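Local coordinates for protein BT_4661 (Bacteroides thetaiotaomicron, PDB 4AK2) that probably binds heparin and heparan sulphate at the cell surface as a SusE-like glycan-binding protein, of which this chain is the ligand-binding C-terminal part, at residues 10-15 with 41-46. Numbering follows the deposited sequence.
Sequences FRYGNN and PVPTAT
A classic beta bulge ends the two-stranded antiparallel sheet in which Arg11 meets Thr44 and Ala45 together. The carbonyl Arg11 O accepts twice: Thr44 N comes in the carbonyl plane at 2.7 Å, its N-H...O angle a nearly straight 175°, whereas Ala45 N makes a longer, more bent bond of 3.3 Å. Arg11 N returns a bond to Ala45 O at 2.9 Å. On the face that carries the Arg11 and Ala45 side chains, the Arg11 chain, extended from CG to NE, runs past the Ala45 methyl, CB to CB 4.0 Å. Phe10 and Thr46, the adjoining non-hydrogen-bonded pair, turn to the other face. There the Phe10 ring leads away from strand 45-46 to meet Trp57 edge-to-face, among side chains of strands 89-98 and 105-115.

Beyond the bulge the pairing gives way to an aromatic-proline contact. With CG beside its backbone N (chi1 -77°), Tyr12 lays one ring face under Pro43, whose CB stands 4.1 Å from the ring centroid and only 8° off the normal, a CH-pi contact. At the edge of the same ring, near its plane, lies the Pro41 carbonyl, its O 3.5 Å from Tyr12 CE2. Tyr12 OH bonds to Gly77 O, anchoring the far end of the ring, and Asp26 receives the backbone N-H groups of Tyr12 and Gly13. Where the two backbones separate, one water bridges them, donating to Tyr12 O at 2.7 Å and to Val42 O at 2.6 Å.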
loop_
_atom_site.group_PDB
_atom_site.type_symbol
_atom_site.label_atom_id
_atom_site.label_comp_id
_atom_site.label_asym_id
_atom_site.label_seq_id
_atom_site.Cartn_x
_atom_site.Cartn_y
_atom_site.Cartn_z
ATOM N N PHE A 10 14.186 -12.071 -0.639
ATOM C CA PHE A 10 13.692 -12.729 -1.838
ATOM C C PHE A 10 12.938 -11.671 -2.613
ATOM O O PHE A 10 12.727 -10.540 -2.089
ATOM C CB PHE A 10 12.747 -13.913 -1.470
ATOM C CG PHE A 10 11.674 -13.548 -0.504
ATOM C CD1 PHE A 10 10.476 -12.994 -0.946
ATOM C CD2 PHE A 10 11.868 -13.744 0.853
ATOM C CE1 PHE A 10 9.457 -12.649 -0.035
ATOM C CE2 PHE A 10 10.876 -13.402 1.785
ATOM C CZ PHE A 10 9.677 -12.852 1.332
ATOM N N ARG A 11 12.533 -11.989 -3.842
ATOM C CA ARG A 11 11.682 -11.070 -4.597
ATOM C C ARG A 11 10.670 -11.892 -5.370
ATOM O O ARG A 11 11.035 -12.941 -5.935
ATOM C CB ARG A 11 12.463 -10.187 -5.610
ATOM C CG ARG A 11 13.635 -9.456 -5.024
ATOM C CD ARG A 11 14.291 -8.490 -6.012
ATOM N NE ARG A 11 15.427 -7.823 -5.363
ATOM C CZ ARG A 11 16.705 -8.001 -5.699
ATOM N NH1 ARG A 11 17.038 -8.770 -6.732
ATOM N NH2 ARG A 11 17.657 -7.397 -5.004
ATOM N N TYR A 12 9.469 -11.340 -5.486
ATOM C CA TYR A 12 8.459 -11.790 -6.401
ATOM C C TYR A 12 8.377 -10.887 -7.657
ATOM O O TYR A 12 7.861 -11.321 -8.686
ATOM C CB TYR A 12 7.095 -11.777 -5.741
ATOM C CG TYR A 12 6.852 -12.945 -4.791
ATOM C CD1 TYR A 12 7.385 -12.931 -3.505
ATOM C CD2 TYR A 12 6.093 -14.069 -5.182
ATOM C CE1 TYR A 12 7.174 -13.967 -2.610
ATOM C CE2 TYR A 12 5.837 -15.113 -4.262
ATOM C CZ TYR A 12 6.418 -15.074 -3.001
ATOM O OH TYR A 12 6.199 -16.090 -2.092
ATOM N N GLY A 13 8.870 -9.632 -7.575
ATOM C CA GLY A 13 8.698 -8.721 -8.711
ATOM C C GLY A 13 7.284 -8.201 -8.866
ATOM O O GLY A 13 6.586 -7.964 -7.889
ATOM N N ASN A 14 6.869 -7.941 -10.088
ATOM C CA ASN A 14 5.581 -7.315 -10.340
ATOM C C ASN A 14 5.126 -7.740 -11.711
ATOM O O ASN A 14 5.954 -8.168 -12.536
ATOM C CB ASN A 14 5.692 -5.796 -10.220
ATOM C CG ASN A 14 6.520 -5.167 -11.326
ATOM O OD1 ASN A 14 6.041 -4.932 -12.439
ATOM N ND2 ASN A 14 7.791 -4.898 -11.000
ATOM N N ASN A 15 3.826 -7.651 -11.965
ATOM C CA ASN A 15 3.285 -7.944 -13.283
ATOM C C ASN A 15 2.842 -6.651 -13.993
ATOM O O ASN A 15 1.929 -6.700 -14.818
ATOM C CB ASN A 15 2.131 -8.962 -13.201
ATOM C CG ASN A 15 0.895 -8.380 -12.540
ATOM O OD1 ASN A 15 0.925 -7.293 -11.958
ATOM N ND2 ASN A 15 -0.212 -9.123 -12.633
ATOM N N PRO A 41 1.436 -15.402 -7.916
ATOM C CA PRO A 41 2.865 -15.119 -8.146
ATOM C C PRO A 41 3.770 -16.121 -7.461
ATOM O O PRO A 41 3.495 -16.612 -6.353
ATOM C CB PRO A 41 3.081 -13.744 -7.536
ATOM C CG PRO A 41 1.804 -13.300 -7.009
ATOM C CD PRO A 41 0.726 -14.336 -7.206
ATOM N N VAL A 42 4.894 -16.367 -8.133
ATOM C CA VAL A 42 5.950 -17.186 -7.563
ATOM C C VAL A 42 7.228 -16.356 -7.456
ATOM O O VAL A 42 7.472 -15.390 -8.231
ATOM C CB VAL A 42 6.252 -18.463 -8.372
ATOM C CG1 VAL A 42 5.099 -19.464 -8.292
ATOM C CG2 VAL A 42 6.635 -18.111 -9.813
ATOM N N PRO A 43 8.073 -16.686 -6.464
ATOM C CA PRO A 43 9.281 -15.881 -6.317
ATOM C C PRO A 43 10.267 -16.075 -7.468
ATOM O O PRO A 43 10.352 -17.144 -8.098
ATOM C CB PRO A 43 9.848 -16.368 -4.981
ATOM C CG PRO A 43 9.358 -17.782 -4.877
ATOM C CD PRO A 43 7.973 -17.769 -5.460
ATOM N N THR A 44 11.047 -15.040 -7.694
ATOM C CA THR A 44 11.981 -15.045 -8.844
ATOM C C THR A 44 13.417 -14.729 -8.488
ATOM O O THR A 44 14.279 -14.834 -9.349
ATOM C CB THR A 44 11.530 -14.055 -9.932
ATOM O OG1 THR A 44 11.612 -12.713 -9.416
ATOM C CG2 THR A 44 10.128 -14.408 -10.428
ATOM N N ALA A 45 13.699 -14.382 -7.230
ATOM C CA ALA A 45 15.068 -13.990 -6.838
ATOM C C ALA A 45 15.284 -14.232 -5.363
ATOM O O ALA A 45 14.347 -14.073 -4.567
ATOM C CB ALA A 45 15.356 -12.510 -7.160
ATOM N N THR A 46 16.535 -14.479 -4.992
ATOM C CA THR A 46 16.935 -14.531 -3.587
ATOM C C THR A 46 18.429 -14.519 -3.476
ATOM O O THR A 46 19.092 -14.921 -4.432
ATOM C CB THR A 46 16.340 -15.787 -2.846
ATOM O OG1 THR A 46 16.674 -15.706 -1.465
ATOM C CG2 THR A 46 16.915 -17.091 -3.408
HETATM O O HOH W 1 6.188 -13.386 -9.327
#